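Local coordinates for protein ABC-type phosphate transport system, periplasmic component (Lactobacillus brevis, PDB 4ECF) that probably binds phosphate as the solute-binding component (PstS) of an ABC transporter that imports the ion across the cytoplasmic membrane, at residues V18-E23 with N234-Q239; T26-G31 with I224-S229. All blocks are in the same frame, centred on the assembly; numbering follows the deposited sequence.

Interaction 1 (V18-E23 with N234-Q239); sequences VEAAGE and NTLVRQ. With EDO (1,2-ethanediol), chain I.
Leu236 of helix 230-239 carries this contact with one methyl: its CD2 lies against the backbone of helix 15-28, 3.7 Å from Ala21 CA and 3.9 Å from Ala20 C. The methyls of the two alanines stand a little further off, with Ala21 CB 4.2 Å and Ala20 CB 4.3 Å from Leu236 CD2, so the leucine tip meets main chain and short side chains together. The reach comes from the torsions: CG is anti to the backbone N (chi1 -158°), and CD2 continues the chain outward while CD1 folds back. Around these three residues, Ala20 also touches Leu240, Ala21 packs on Phe223 and Val227 of helix 218-228, and Leu236 rests on Gln24.

The leucine sits within a local irregularity: helix 230-239 has a wider pi-type turn at 234-237, and the N atoms of Thr235 and Leu236 make no bond to the turn before. Regular bonding is seen again where Gln239 N donates to Thr235 O at 3.0 Å. At the solvent side of the other helix, an ethanediol, probably from the crystallisation liquor, donates its O2 to Glu19 OE1 over 2.7 Å, while Glu19 OE2 is bonded to Gln15 NE2. Only 99 Å² is buried between the segments, and the touching atoms are almost wholly carbon, which implies a contact fixed by shape and van der Waals fit, without polar direction.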
loop_
_atom_site.group_PDB
_atom_site.type_symbol
_atom_site.label_atom_id
_atom_site.label_comp_id
_atom_site.label_asym_id
_atom_site.label_seq_id
_atom_site.Cartn_x
_atom_site.Cartn_y
_atom_site.Cartn_z
ATOM N N VAL A 18 -5.049 -10.392 -0.212
ATOM C CA VAL A 18 -4.644 -11.668 -0.829
ATOM C C VAL A 18 -4.816 -12.834 0.150
ATOM O O VAL A 18 -5.314 -13.892 -0.193
ATOM C CB VAL A 18 -3.251 -11.594 -1.502
ATOM C CG1 VAL A 18 -2.945 -12.941 -2.137
ATOM C CG2 VAL A 18 -3.216 -10.465 -2.543
ATOM N N GLU A 19 -4.467 -12.614 1.409
ATOM C CA GLU A 19 -4.654 -13.629 2.423
ATOM C C GLU A 19 -6.144 -13.932 2.647
ATOM O O GLU A 19 -6.561 -15.083 2.785
ATOM C CB GLU A 19 -4.014 -13.208 3.747
ATOM C CG GLU A 19 -2.519 -13.259 3.686
ATOM C CD GLU A 19 -1.848 -12.845 4.969
ATOM O OE1 GLU A 19 -2.489 -12.119 5.754
ATOM O OE2 GLU A 19 -0.673 -13.237 5.156
ATOM N N ALA A 20 -6.958 -12.879 2.763
ATOM C CA ALA A 20 -8.399 -13.093 3.013
ATOM C C ALA A 20 -9.091 -13.762 1.824
ATOM O O ALA A 20 -9.883 -14.713 2.007
ATOM C CB ALA A 20 -9.104 -11.792 3.397
ATOM N N ALA A 21 -8.748 -13.313 0.616
ATOM C CA ALA A 21 -9.356 -13.859 -0.592
ATOM C C ALA A 21 -8.870 -15.314 -0.789
ATOM O O ALA A 21 -9.629 -16.190 -1.197
ATOM C CB ALA A 21 -9.031 -13.027 -1.821
ATOM N N GLY A 22 -7.604 -15.552 -0.500
ATOM C CA GLY A 22 -7.030 -16.892 -0.608
ATOM C C GLY A 22 -7.718 -17.873 0.316
ATOM O O GLY A 22 -8.050 -18.961 -0.107
ATOM N N GLU A 23 -7.938 -17.503 1.584
ATOM C CA GLU A 23 -8.579 -18.436 2.519
ATOM C C GLU A 23 -10.034 -18.660 2.129
ATOM O O GLU A 23 -10.567 -19.767 2.231
ATOM C CB GLU A 23 -8.494 -17.915 3.978
ATOM C CG GLU A 23 -8.948 -18.954 5.016
ATOM C CD GLU A 23 -10.473 -19.068 5.171
ATOM O OE1 GLU A 23 -11.161 -18.033 4.985
ATOM O OE2 GLU A 23 -10.996 -20.190 5.464
ATOM N N ASN A 234 -17.445 -6.562 -4.624
ATOM C CA ASN A 234 -18.539 -5.863 -3.902
ATOM C C ASN A 234 -18.557 -6.117 -2.385
ATOM O O ASN A 234 -19.261 -5.432 -1.654
ATOM C CB ASN A 234 -19.887 -6.254 -4.519
ATOM C CG ASN A 234 -20.067 -5.675 -5.905
ATOM O OD1 ASN A 234 -19.527 -4.609 -6.209
ATOM N ND2 ASN A 234 -20.810 -6.373 -6.757
ATOM N N THR A 235 -17.813 -7.125 -1.941
ATOM C CA THR A 235 -17.817 -7.574 -0.569
ATOM C C THR A 235 -16.432 -7.408 0.100
ATOM O O THR A 235 -16.135 -6.407 0.778
ATOM C CB THR A 235 -18.338 -9.049 -0.506
ATOM O OG1 THR A 235 -17.553 -9.902 -1.387
ATOM C CG2 THR A 235 -19.828 -9.133 -0.907
ATOM N N LEU A 236 -15.571 -8.387 -0.110
ATOM C CA LEU A 236 -14.349 -8.526 0.659
ATOM C C LEU A 236 -13.394 -7.346 0.447
ATOM O O LEU A 236 -12.789 -6.828 1.388
ATOM C CB LEU A 236 -13.702 -9.858 0.263
ATOM C CG LEU A 236 -12.714 -10.568 1.182
ATOM C CD1 LEU A 236 -13.396 -10.828 2.516
ATOM C CD2 LEU A 236 -12.269 -11.882 0.528
ATOM N N VAL A 237 -13.281 -6.892 -0.800
ATOM C CA VAL A 237 -12.373 -5.790 -1.141
ATOM C C VAL A 237 -12.671 -4.549 -0.303
ATOM O O VAL A 237 -11.807 -3.998 0.371
ATOM C CB VAL A 237 -12.390 -5.542 -2.693
ATOM C CG1 VAL A 237 -11.734 -4.216 -3.059
ATOM C CG2 VAL A 237 -11.760 -6.728 -3.386
ATOM N N ARG A 238 -13.948 -4.164 -0.292
ATOM C CA ARG A 238 -14.428 -3.031 0.480
ATOM C C ARG A 238 -14.350 -3.233 2.007
ATOM O O ARG A 238 -13.976 -2.340 2.739
ATOM C CB ARG A 238 -15.868 -2.691 0.027
ATOM C CG ARG A 238 -16.047 -2.771 -1.493
ATOM C CD ARG A 238 -17.272 -2.027 -2.003
ATOM N NE ARG A 238 -17.453 -2.168 -3.463
ATOM C CZ ARG A 238 -18.330 -1.458 -4.182
ATOM N NH1 ARG A 238 -19.098 -0.541 -3.589
ATOM N NH2 ARG A 238 -18.439 -1.645 -5.502
ATOM N N GLN A 239 -14.686 -4.434 2.489
ATOM C CA GLN A 239 -14.595 -4.715 3.931
ATOM C C GLN A 239 -13.214 -4.533 4.519
ATOM O O GLN A 239 -13.072 -4.149 5.670
ATOM C CB GLN A 239 -14.967 -6.154 4.239
ATOM C CG GLN A 239 -16.391 -6.559 4.013
ATOM C CD GLN A 239 -16.485 -8.078 3.993
ATOM O OE1 GLN A 239 -15.818 -8.782 4.785
ATOM N NE2 GLN A 239 -17.260 -8.590 3.068
HETATM C C1 EDO I . 0.006 -9.571 7.540
HETATM O O1 EDO I . 0.212 -8.600 8.574
HETATM C C2 EDO I . -1.039 -9.051 6.563
HETATM O O2 EDO I . -2.325 -9.629 6.830
#

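Interaction 2 (T26-G31 with I224-S229); sequences TGEHLG and ITYVQS
The rings of His29 and Tyr226 form an offset edge-to-face pair, the imidazole turning its edge toward the face of the phenol: the planes stand at 89° and the centroids are 6.0 Å apart. The approach is off-centre, with His29 CE1 4.3 Å from Tyr226 CE1. Tyr25 stacks on the His29 ring and meets Tyr226 edge to face, and its carbonyl O is also the partner of His29 ND1, which is likely to hold the imidazole's rotation. At the edge of the phenol, near its plane, lies Glu28 OE1. Tyr226 OH donates to Glu28 OE1 at 2.7 Å and meets it from above the carboxylate plane, 44° out of it.

The contact ties the last turn of helix 15-28 and the loop that follows to the C-terminal part of helix 218-228, on the surface of the lobe that holds the chain's N-terminus in this two-lobed periplasmic binding protein fold. Tyr226 spans the gap because CG is anti to the backbone N (chi1 -178°), while the extended Glu28 chain comes across it at about a right angle. With a phenylalanine here the hydroxyl is gone, and Glu28 OE1 would probably lose its donor from helix 218-228, setting the carboxylate free to turn. Tyr226 O takes two bonds from Ser229, the N-cap of helix 230-239: from OG at 2.7 Å, on a lone pair in the carbonyl plane, and from N at 3.1 Å.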
loop_
_atom_site.group_PDB
_atom_site.type_symbol
_atom_site.label_atom_id
_atom_site.label_comp_id
_atom_site.label_asym_id
_atom_site.label_seq_id
_atom_site.Cartn_x
_atom_site.Cartn_y
_atom_site.Cartn_z
ATOM N N THR A 26 -9.984 -21.026 -0.943
ATOM C CA THR A 26 -9.635 -22.424 -0.640
ATOM C C THR A 26 -10.733 -23.149 0.151
ATOM O O THR A 26 -10.923 -24.370 0.008
ATOM C CB THR A 26 -8.276 -22.604 0.047
ATOM O OG1 THR A 26 -8.214 -21.934 1.289
ATOM C CG2 THR A 26 -7.109 -22.156 -0.894
ATOM N N GLY A 27 -11.469 -22.412 0.980
ATOM C CA GLY A 27 -12.589 -23.020 1.715
ATOM C C GLY A 27 -13.777 -23.294 0.818
ATOM O O GLY A 27 -14.651 -24.073 1.166
ATOM N N GLU A 28 -13.832 -22.627 -0.330
ATOM C CA GLU A 28 -14.909 -22.839 -1.327
ATOM C C GLU A 28 -14.535 -23.806 -2.471
ATOM O O GLU A 28 -15.399 -24.195 -3.253
ATOM C CB GLU A 28 -15.308 -21.460 -1.909
ATOM C CG GLU A 28 -16.022 -20.590 -0.875
ATOM C CD GLU A 28 -16.218 -19.130 -1.285
ATOM O OE1 GLU A 28 -15.986 -18.822 -2.452
ATOM O OE2 GLU A 28 -16.644 -18.307 -0.444
ATOM N N HIS A 29 -13.249 -24.150 -2.589
ATOM C CA HIS A 29 -12.747 -25.013 -3.692
ATOM C C HIS A 29 -11.885 -26.093 -3.106
ATOM O O HIS A 29 -10.730 -25.866 -2.721
ATOM C CB HIS A 29 -11.970 -24.151 -4.678
ATOM C CG HIS A 29 -12.809 -23.081 -5.316
ATOM N ND1 HIS A 29 -13.030 -21.886 -4.732
ATOM C CD2 HIS A 29 -13.497 -23.065 -6.551
ATOM C CE1 HIS A 29 -13.830 -21.139 -5.540
ATOM N NE2 HIS A 29 -14.116 -21.862 -6.644
ATOM N N LEU A 30 -12.457 -27.262 -2.946
ATOM C CA LEU A 30 -11.768 -28.385 -2.313
ATOM C C LEU A 30 -10.471 -28.754 -3.048
ATOM O O LEU A 30 -10.412 -28.713 -4.247
ATOM C CB LEU A 30 -12.697 -29.592 -2.264
ATOM C CG LEU A 30 -12.290 -30.792 -1.383
ATOM C CD1 LEU A 30 -12.273 -30.406 0.100
ATOM C CD2 LEU A 30 -13.257 -31.945 -1.650
ATOM N N GLY A 31 -9.418 -29.017 -2.280
ATOM C CA GLY A 31 -8.165 -29.526 -2.836
ATOM C C GLY A 31 -7.259 -28.417 -3.353
ATOM O O GLY A 31 -6.420 -28.651 -4.215
ATOM N N ILE A 224 -7.057 -15.364 -9.567
ATOM C CA ILE A 224 -7.122 -13.966 -10.025
ATOM C C ILE A 224 -8.530 -13.612 -10.526
ATOM O O ILE A 224 -9.097 -12.545 -10.137
ATOM C CB ILE A 224 -5.998 -13.652 -11.046
ATOM C CG1 ILE A 224 -4.628 -13.742 -10.377
ATOM C CG2 ILE A 224 -6.195 -12.252 -11.634
ATOM C CD1 ILE A 224 -3.520 -13.715 -11.402
ATOM N N THR A 225 -9.119 -14.474 -11.352
ATOM C CA THR A 225 -10.497 -14.287 -11.805
ATOM C C THR A 225 -11.463 -14.093 -10.599
ATOM O O THR A 225 -12.279 -13.173 -10.572
ATOM C CB THR A 225 -10.913 -15.459 -12.649
ATOM O OG1 THR A 225 -10.085 -15.479 -13.823
ATOM C CG2 THR A 225 -12.399 -15.381 -13.029
ATOM N N TYR A 226 -11.286 -14.924 -9.573
ATOM C CA TYR A 226 -12.089 -14.830 -8.351
ATOM C C TYR A 226 -11.931 -13.498 -7.636
ATOM O O TYR A 226 -12.920 -12.847 -7.318
ATOM C CB TYR A 226 -11.742 -16.011 -7.433
ATOM C CG TYR A 226 -12.515 -16.104 -6.154
ATOM C CD1 TYR A 226 -13.723 -16.788 -6.088
ATOM C CD2 TYR A 226 -11.978 -15.636 -4.979
ATOM C CE1 TYR A 226 -14.395 -16.920 -4.894
ATOM C CE2 TYR A 226 -12.660 -15.788 -3.770
ATOM C CZ TYR A 226 -13.842 -16.427 -3.741
ATOM O OH TYR A 226 -14.533 -16.574 -2.544
ATOM N N VAL A 227 -10.682 -13.035 -7.448
ATOM C CA VAL A 227 -10.429 -11.779 -6.793
ATOM C C VAL A 227 -11.043 -10.602 -7.590
ATOM O O VAL A 227 -11.585 -9.701 -7.007
ATOM C CB VAL A 227 -8.915 -11.535 -6.583
ATOM C CG1 VAL A 227 -8.657 -10.145 -6.042
ATOM C CG2 VAL A 227 -8.311 -12.600 -5.674
ATOM N N GLN A 228 -11.042 -10.691 -8.911
ATOM C CA GLN A 228 -11.598 -9.606 -9.762
ATOM C C GLN A 228 -13.134 -9.722 -9.953
ATOM O O GLN A 228 -13.760 -8.851 -10.577
ATOM C CB GLN A 228 -10.926 -9.667 -11.144
ATOM C CG GLN A 228 -9.498 -9.230 -11.134
ATOM C CD GLN A 228 -8.819 -9.306 -12.484
ATOM O OE1 GLN A 228 -8.995 -10.252 -13.240
ATOM N NE2 GLN A 228 -8.038 -8.263 -12.792
ATOM N N SER A 229 -13.762 -10.776 -9.451
ATOM C CA SER A 229 -15.155 -11.052 -9.780
ATOM C C SER A 229 -16.047 -10.090 -8.998
ATOM O O SER A 229 -15.687 -9.717 -7.866
ATOM C CB SER A 229 -15.518 -12.517 -9.471
ATOM O OG SER A 229 -15.507 -12.742 -8.069
#

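In the fold
Both contacts use helix 15-28, with their centres about 10 Å apart: interaction 1 sets it against helix 230-239 and interaction 2 against helix 218-228, which precedes that helix in the chain. Interaction 1 is partly buried and lies about 15 Å from the chain centre; interaction 2 lies about 23 Å out, at the surface. The chemistry follows that gradient: aliphatic carbon against main chain in the first, a hydroxyl-carboxylate bond and an offset edge-to-face ring pair in the second. The areas are similar, 99 and 103 Å². Ala21 CB lies 3.9 Å from Val227 CG2, so helix 15-28 is in contact with both, and the two interfaces run into each other at Ala21.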